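Local structure of LYND (4V1T) at residues L328-Q336 with W693-V701; R427-R438 with T509-P517. The protein probably acts as an ATP-dependent YcaO cyclodehydratase that forms azoline heterocycles from cysteine residues of cyanobactin precursor peptides. All blocks are in the same frame, centred on the assembly; numbering follows the deposited sequence.

Interaction 1 of 2, residues L328-Q336 with W693-V701; sequences LKLESRPKQ and WSDDIYTDV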
# COMPACT_ATOMS: atom_id res chain seq x y z
N LEU B 328 -36.18 7.64 8.35
CA LEU B 328 -34.96 6.82 8.33
C LEU B 328 -35.23 5.36 7.94
O LEU B 328 -35.95 4.65 8.64
CB LEU B 328 -34.29 6.86 9.70
CG LEU B 328 -32.80 7.18 9.71
CD1 LEU B 328 -32.55 8.61 9.22
CD2 LEU B 328 -32.26 7.01 11.12
N LYS B 329 -34.62 4.93 6.84
CA LYS B 329 -34.73 3.54 6.38
C LYS B 329 -33.72 2.65 7.09
O LYS B 329 -32.56 2.55 6.67
CB LYS B 329 -34.48 3.46 4.88
CG LYS B 329 -35.50 4.18 4.01
CD LYS B 329 -35.15 4.00 2.54
CE LYS B 329 -36.13 4.72 1.63
NZ LYS B 329 -35.74 4.57 0.20
N LEU B 330 -34.15 1.99 8.17
CA LEU B 330 -33.31 1.02 8.86
C LEU B 330 -33.72 -0.40 8.49
O LEU B 330 -34.89 -0.67 8.26
CB LEU B 330 -33.37 1.21 10.37
CG LEU B 330 -32.78 2.50 10.97
CD1 LEU B 330 -32.30 2.25 12.39
CD2 LEU B 330 -31.64 3.08 10.13
N GLU B 331 -32.74 -1.29 8.42
CA GLU B 331 -32.97 -2.65 7.94
C GLU B 331 -31.91 -3.60 8.49
O GLU B 331 -30.89 -3.16 9.02
CB GLU B 331 -32.95 -2.67 6.41
CG GLU B 331 -31.70 -2.05 5.80
CD GLU B 331 -31.77 -1.98 4.29
OE1 GLU B 331 -32.37 -1.02 3.77
OE2 GLU B 331 -31.22 -2.88 3.63
N SER B 332 -32.16 -4.89 8.34
CA SER B 332 -31.29 -5.94 8.86
C SER B 332 -29.89 -5.90 8.25
O SER B 332 -29.72 -5.96 7.03
CB SER B 332 -31.92 -7.31 8.60
OG SER B 332 -30.99 -8.35 8.86
N ARG B 333 -28.88 -5.80 9.11
CA ARG B 333 -27.48 -5.86 8.70
C ARG B 333 -26.79 -7.01 9.44
O ARG B 333 -26.39 -6.86 10.59
CB ARG B 333 -26.78 -4.54 9.00
CG ARG B 333 -27.33 -3.35 8.23
CD ARG B 333 -27.11 -3.47 6.73
NE ARG B 333 -27.61 -2.31 6.00
CZ ARG B 333 -27.72 -2.24 4.68
NH1 ARG B 333 -27.37 -3.27 3.93
NH2 ARG B 333 -28.19 -1.14 4.11
N PRO B 334 -26.68 -8.18 8.78
CA PRO B 334 -26.02 -9.32 9.42
C PRO B 334 -24.53 -9.10 9.67
O PRO B 334 -23.80 -8.68 8.77
CB PRO B 334 -26.24 -10.47 8.42
CG PRO B 334 -27.42 -10.05 7.61
CD PRO B 334 -27.32 -8.56 7.51
N LYS B 335 -24.08 -9.38 10.90
CA LYS B 335 -22.67 -9.34 11.23
C LYS B 335 -21.95 -10.53 10.60
O LYS B 335 -22.46 -11.65 10.63
CB LYS B 335 -22.46 -9.37 12.75
CG LYS B 335 -23.24 -8.32 13.52
CD LYS B 335 -23.01 -8.49 15.02
CE LYS B 335 -23.97 -7.63 15.84
NZ LYS B 335 -24.17 -8.18 17.20
N GLN B 336 -20.78 -10.27 10.03
CA GLN B 336 -19.97 -11.33 9.42
C GLN B 336 -18.50 -11.14 9.80
O GLN B 336 -18.19 -10.58 10.85
CB GLN B 336 -20.12 -11.34 7.89
CG GLN B 336 -21.53 -11.66 7.39
CD GLN B 336 -21.91 -13.12 7.54
OE1 GLN B 336 -21.18 -13.91 8.16
NE2 GLN B 336 -23.05 -13.50 6.98
N TRP B 693 -26.25 -9.24 22.91
CA TRP B 693 -26.01 -8.90 21.51
C TRP B 693 -26.38 -10.08 20.61
O TRP B 693 -26.21 -11.23 21.00
CB TRP B 693 -24.55 -8.51 21.28
CG TRP B 693 -23.59 -9.65 21.39
CD1 TRP B 693 -23.22 -10.50 20.39
CD2 TRP B 693 -22.89 -10.07 22.56
NE1 TRP B 693 -22.34 -11.43 20.87
CE2 TRP B 693 -22.11 -11.19 22.20
CE3 TRP B 693 -22.85 -9.62 23.88
CZ2 TRP B 693 -21.30 -11.86 23.11
CZ3 TRP B 693 -22.04 -10.28 24.79
CH2 TRP B 693 -21.27 -11.38 24.40
N SER B 694 -26.87 -9.77 19.42
CA SER B 694 -27.26 -10.78 18.44
C SER B 694 -26.19 -10.89 17.36
O SER B 694 -25.04 -10.52 17.59
CB SER B 694 -28.59 -10.41 17.81
OG SER B 694 -28.44 -9.32 16.93
N ASP B 695 -26.57 -11.40 16.19
CA ASP B 695 -25.68 -11.41 15.02
C ASP B 695 -26.20 -10.44 13.97
O ASP B 695 -25.75 -10.45 12.82
CB ASP B 695 -25.57 -12.82 14.44
CG ASP B 695 -24.71 -13.73 15.29
OD1 ASP B 695 -23.47 -13.63 15.18
OD2 ASP B 695 -25.26 -14.54 16.05
N ASP B 696 -27.15 -9.61 14.37
CA ASP B 696 -27.71 -8.60 13.50
C ASP B 696 -27.46 -7.24 14.12
O ASP B 696 -27.86 -6.98 15.26
CB ASP B 696 -29.20 -8.82 13.29
CG ASP B 696 -29.74 -8.05 12.11
OD1 ASP B 696 -29.25 -6.92 11.85
OD2 ASP B 696 -30.66 -8.56 11.44
N ILE B 697 -26.80 -6.36 13.37
CA ILE B 697 -26.46 -5.04 13.88
C ILE B 697 -27.74 -4.26 14.15
O ILE B 697 -27.85 -3.56 15.16
CB ILE B 697 -25.55 -4.27 12.90
CG1 ILE B 697 -24.26 -5.05 12.63
CG2 ILE B 697 -25.19 -2.90 13.47
CD1 ILE B 697 -23.47 -4.55 11.43
N TYR B 698 -28.71 -4.38 13.26
CA TYR B 698 -29.98 -3.67 13.39
C TYR B 698 -30.75 -4.10 14.64
O TYR B 698 -31.39 -3.28 15.29
CB TYR B 698 -30.84 -3.90 12.14
CG TYR B 698 -32.23 -3.33 12.26
CD1 TYR B 698 -32.43 -1.98 12.49
CD2 TYR B 698 -33.34 -4.14 12.15
CE1 TYR B 698 -33.71 -1.45 12.60
CE2 TYR B 698 -34.62 -3.63 12.26
CZ TYR B 698 -34.79 -2.28 12.48
OH TYR B 698 -36.06 -1.78 12.59
N THR B 699 -30.71 -5.38 14.96
CA THR B 699 -31.37 -5.87 16.15
C THR B 699 -30.67 -5.30 17.38
O THR B 699 -31.31 -5.01 18.38
CB THR B 699 -31.37 -7.41 16.21
OG1 THR B 699 -31.97 -7.93 15.03
CG2 THR B 699 -32.14 -7.91 17.43
N ASP B 700 -29.36 -5.12 17.28
CA ASP B 700 -28.57 -4.62 18.39
C ASP B 700 -28.86 -3.16 18.72
O ASP B 700 -28.85 -2.80 19.89
CB ASP B 700 -27.08 -4.80 18.12
CG ASP B 700 -26.60 -6.20 18.41
OD1 ASP B 700 -27.45 -7.10 18.55
OD2 ASP B 700 -25.37 -6.41 18.49
N VAL B 701 -29.13 -2.33 17.71
CA VAL B 701 -29.44 -0.92 17.98
C VAL B 701 -30.85 -0.79 18.55
O VAL B 701 -31.09 0.04 19.41
CB VAL B 701 -29.29 -0.01 16.73
CG1 VAL B 701 -28.02 -0.35 15.96
CG2 VAL B 701 -30.50 -0.10 15.81
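Asp696 holds Ser332 by its hydroxyl and Arg333 by its backbone N with one carboxylate. It is also the N-cap of helix 697-710 in the YcaO domain. CG is anti to the backbone N (chi1 -164°), which brings OD2 to Ser332 OG, 2.6 Å away. OD1 accepts Arg333 N at 3.0 Å and the capping bond from Tyr698 N, and these two donors come from opposite faces of its plane. The Asp696 backbone also pairs with Pro334 in a single antiparallel bridge, a non-hydrogen-bonded pair. Ile697 N meets Arg333 O at 2.9 Å on one side of the pair, and Lys335 N meets Asp695 O at 2.8 Å on the other.

The Tyr698 ring lies obliquely against Leu330, with Leu330 CB 3.5 Å from Tyr698 CE1. Glu331 N sits over one face of that ring, toward its rim. Arg333 turns its charged end to Glu539 on helix 538-561. The extended Lys335 chain passes Ile697, where Lys335 CG lies 3.5 Å from Ile697 CG1. It ends in a salt bridge that is very short in the model, with Lys335 NZ 2.5 Å from Asp700 OD2. The same NZ also donates to Ser694 O, from above the carbonyl plane.

Interaction 2 of 2, residues R427-R438 with T509-P517; sequences RYSGIFQGDEPR and TALCYYHYP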
# COMPACT_ATOMS: atom_id res chain seq x y z
N ARG B 427 -14.99 12.86 11.29
CA ARG B 427 -14.81 14.23 11.71
C ARG B 427 -15.14 15.21 10.59
O ARG B 427 -15.74 16.25 10.83
CB ARG B 427 -13.39 14.46 12.22
CG ARG B 427 -13.01 13.61 13.42
CD ARG B 427 -13.65 14.09 14.72
NE ARG B 427 -13.50 13.10 15.78
CZ ARG B 427 -12.36 12.85 16.44
NH1 ARG B 427 -11.25 13.53 16.14
NH2 ARG B 427 -12.33 11.92 17.39
N TYR B 428 -14.76 14.88 9.36
CA TYR B 428 -15.06 15.74 8.23
C TYR B 428 -16.56 15.86 7.98
O TYR B 428 -17.08 16.95 7.77
CB TYR B 428 -14.36 15.24 6.96
CG TYR B 428 -14.90 15.87 5.69
CD1 TYR B 428 -14.41 17.08 5.22
CD2 TYR B 428 -15.92 15.26 4.96
CE1 TYR B 428 -14.91 17.67 4.07
CE2 TYR B 428 -16.43 15.83 3.81
CZ TYR B 428 -15.92 17.03 3.37
OH TYR B 428 -16.43 17.60 2.22
N SER B 429 -17.25 14.73 8.01
CA SER B 429 -18.66 14.65 7.65
C SER B 429 -19.55 15.42 8.61
O SER B 429 -20.68 15.75 8.28
CB SER B 429 -19.11 13.19 7.59
OG SER B 429 -18.43 12.49 6.55
N GLY B 430 -19.04 15.71 9.79
CA GLY B 430 -19.79 16.43 10.80
C GLY B 430 -19.71 17.94 10.68
O GLY B 430 -20.42 18.66 11.37
N ILE B 431 -18.84 18.42 9.79
CA ILE B 431 -18.61 19.85 9.66
C ILE B 431 -19.72 20.53 8.88
O ILE B 431 -20.19 20.02 7.87
CB ILE B 431 -17.26 20.14 8.98
CG1 ILE B 431 -16.11 19.57 9.82
CG2 ILE B 431 -17.07 21.65 8.80
CD1 ILE B 431 -14.79 19.49 9.08
N PHE B 432 -20.12 21.70 9.35
CA PHE B 432 -21.21 22.45 8.74
C PHE B 432 -20.75 23.08 7.42
O PHE B 432 -19.89 23.95 7.42
CB PHE B 432 -21.72 23.51 9.71
CG PHE B 432 -22.85 24.35 9.17
CD1 PHE B 432 -24.13 23.84 9.08
CD2 PHE B 432 -22.62 25.65 8.76
CE1 PHE B 432 -25.16 24.62 8.60
CE2 PHE B 432 -23.64 26.43 8.27
CZ PHE B 432 -24.92 25.91 8.19
N GLN B 433 -21.34 22.64 6.31
CA GLN B 433 -21.00 23.16 4.99
C GLN B 433 -21.95 24.28 4.54
O GLN B 433 -21.57 25.16 3.77
CB GLN B 433 -21.04 22.04 3.95
CG GLN B 433 -20.08 20.90 4.23
CD GLN B 433 -20.11 19.84 3.14
OE1 GLN B 433 -20.63 20.08 2.04
NE2 GLN B 433 -19.55 18.67 3.44
N GLY B 434 -23.19 24.23 5.03
CA GLY B 434 -24.20 25.22 4.69
C GLY B 434 -25.39 24.66 3.93
O GLY B 434 -26.29 25.41 3.56
N ASP B 435 -25.42 23.35 3.71
CA ASP B 435 -26.50 22.69 2.98
C ASP B 435 -27.25 21.68 3.84
O ASP B 435 -28.03 20.89 3.33
CB ASP B 435 -25.95 21.99 1.73
CG ASP B 435 -24.93 20.92 2.07
OD1 ASP B 435 -24.47 20.88 3.24
OD2 ASP B 435 -24.59 20.11 1.17
N GLU B 436 -27.01 21.72 5.14
CA GLU B 436 -27.61 20.76 6.06
C GLU B 436 -29.09 21.07 6.26
O GLU B 436 -29.50 22.25 6.19
CB GLU B 436 -26.87 20.79 7.40
CG GLU B 436 -25.45 20.24 7.38
CD GLU B 436 -24.45 21.17 6.72
OE1 GLU B 436 -24.83 22.31 6.38
OE2 GLU B 436 -23.29 20.76 6.54
N PRO B 437 -29.90 20.03 6.53
CA PRO B 437 -31.34 20.23 6.72
C PRO B 437 -31.65 21.19 7.85
O PRO B 437 -31.26 20.95 8.99
CB PRO B 437 -31.85 18.82 7.04
CG PRO B 437 -30.66 18.06 7.50
CD PRO B 437 -29.52 18.62 6.72
N ARG B 438 -32.34 22.28 7.52
CA ARG B 438 -32.57 23.38 8.44
C ARG B 438 -33.94 23.98 8.23
O ARG B 438 -34.45 24.00 7.11
CB ARG B 438 -31.53 24.48 8.23
CG ARG B 438 -30.22 24.26 8.92
CD ARG B 438 -29.22 25.31 8.46
NE ARG B 438 -28.88 25.14 7.06
CZ ARG B 438 -28.22 26.03 6.34
NH1 ARG B 438 -27.81 27.16 6.88
NH2 ARG B 438 -27.96 25.78 5.07
N THR B 509 -29.39 23.57 15.08
CA THR B 509 -28.38 23.17 14.12
C THR B 509 -26.99 23.29 14.73
O THR B 509 -26.08 22.53 14.38
CB THR B 509 -28.47 24.03 12.84
OG1 THR B 509 -29.80 23.97 12.31
CG2 THR B 509 -27.51 23.54 11.78
N ALA B 510 -26.83 24.21 15.67
CA ALA B 510 -25.54 24.46 16.31
C ALA B 510 -25.04 23.25 17.10
O ALA B 510 -23.84 23.12 17.34
CB ALA B 510 -25.64 25.68 17.22
N LEU B 511 -25.96 22.38 17.51
CA LEU B 511 -25.60 21.16 18.24
C LEU B 511 -25.31 19.97 17.32
O LEU B 511 -24.61 19.04 17.71
CB LEU B 511 -26.71 20.77 19.21
CG LEU B 511 -26.69 21.42 20.60
CD1 LEU B 511 -27.88 20.94 21.39
CD2 LEU B 511 -25.40 21.09 21.35
N CYS B 512 -25.85 20.02 16.11
CA CYS B 512 -25.84 18.87 15.20
C CYS B 512 -24.61 18.79 14.31
O CYS B 512 -24.30 17.73 13.79
CB CYS B 512 -27.10 18.91 14.33
SG CYS B 512 -28.65 18.79 15.25
N TYR B 513 -23.91 19.91 14.13
CA TYR B 513 -22.75 19.96 13.25
C TYR B 513 -21.63 20.80 13.85
O TYR B 513 -21.88 21.69 14.66
CB TYR B 513 -23.15 20.53 11.89
CG TYR B 513 -24.29 19.78 11.25
CD1 TYR B 513 -24.06 18.59 10.55
CD2 TYR B 513 -25.60 20.24 11.36
CE1 TYR B 513 -25.11 17.90 9.96
CE2 TYR B 513 -26.65 19.56 10.77
CZ TYR B 513 -26.39 18.39 10.08
OH TYR B 513 -27.42 17.70 9.50
N TYR B 514 -20.40 20.51 13.44
CA TYR B 514 -19.24 21.28 13.87
C TYR B 514 -19.23 22.66 13.23
O TYR B 514 -19.62 22.82 12.07
CB TYR B 514 -17.93 20.56 13.50
CG TYR B 514 -17.72 19.22 14.15
CD1 TYR B 514 -17.90 19.05 15.51
CD2 TYR B 514 -17.34 18.10 13.40
CE1 TYR B 514 -17.71 17.82 16.11
CE2 TYR B 514 -17.16 16.87 13.99
CZ TYR B 514 -17.34 16.74 15.35
OH TYR B 514 -17.14 15.52 15.94
N HIS B 515 -18.73 23.63 13.98
CA HIS B 515 -18.46 24.96 13.47
C HIS B 515 -19.66 25.60 12.79
O HIS B 515 -19.52 26.19 11.73
CB HIS B 515 -17.26 24.93 12.51
CG HIS B 515 -16.01 24.38 13.12
ND1 HIS B 515 -15.59 23.09 12.91
CD2 HIS B 515 -15.12 24.93 13.97
CE1 HIS B 515 -14.47 22.88 13.58
NE2 HIS B 515 -14.17 23.98 14.24
N TYR B 516 -20.83 25.48 13.40
CA TYR B 516 -22.00 26.22 12.96
C TYR B 516 -21.85 27.64 13.46
O TYR B 516 -21.69 27.84 14.65
CB TYR B 516 -23.29 25.61 13.50
CG TYR B 516 -24.52 26.40 13.14
CD1 TYR B 516 -25.16 26.22 11.92
CD2 TYR B 516 -25.04 27.34 14.02
CE1 TYR B 516 -26.28 26.95 11.58
CE2 TYR B 516 -26.17 28.07 13.69
CZ TYR B 516 -26.78 27.87 12.47
OH TYR B 516 -27.89 28.58 12.13
N PRO B 517 -21.92 28.64 12.57
CA PRO B 517 -21.70 30.00 13.05
C PRO B 517 -22.92 30.59 13.77
O PRO B 517 -24.03 30.56 13.22
CB PRO B 517 -21.41 30.79 11.76
CG PRO B 517 -21.74 29.87 10.61
CD PRO B 517 -22.38 28.63 11.17
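Phe432 and Tyr516 both hold CG opposite the backbone N, with chi1 180° and 176°. The two side chains lie side by side and point the same way. The rings form a T-shaped pair. The edge of Tyr516 meets one face of Phe432, with centroids 4.9 Å apart and planes at 75°. Gly434 N lies over the centre of the other face. Pro517 comes across the Phe432 side chain, its CD 3.8 Å from Phe432 CD2.

Both segments lie in the YcaO domain; 427-438 runs out of helix 413-429, and 509-517 opens with the short, weakly bonded helix 509-512 after strand 503-508. A single parallel bridge joins them at Ile431 and Tyr514. Tyr514 N donates to Gly430 O at 2.8 Å, and Phe432 N to Tyr514 O at 3.0 Å.

The Tyr514 ring packs against the bare backbone of Gly430, and its edge faces Arg427 O, with Tyr514 CE2 3.5 Å away. The Arg427 side chain lies close to a magnesium ion and to a phosphate that is probably from the crystallisation liquor. Glu436 slides past Tyr513 in the opposite direction and makes a CH-pi contact, with Glu436 CG 3.5 Å from the centroid of the Tyr513 ring. Two backbone donors fix the rotation of its carboxylate, Gln433 N to OE2 at 2.7 Å and Gly434 N to OE1 at 2.9 Å. Arg722 adds a salt bridge to OE2.

Overall arrangement
Interaction 1 is a surface contact about 25 Å from the chain centre. Interaction 2 is partly buried, at about 17 Å. Their centres lie about 27 Å apart, and they do not touch. Along the chain, interaction 2 is nested inside the loop closed by interaction 1. They join different elements. Interaction 1 ties the segment between helices 319-324 and 348-355 to the start of helix 697-710, mainly through polar and charged groups. Interaction 2 ties the chain leaving helix 413-429 to the segment after strand 503-508, mainly through aromatic rings. Each has one backbone bridge. The Arg427 side chain is about 4 Å from magnesium, whereas that of Ile697 is about 10 Å from ADP.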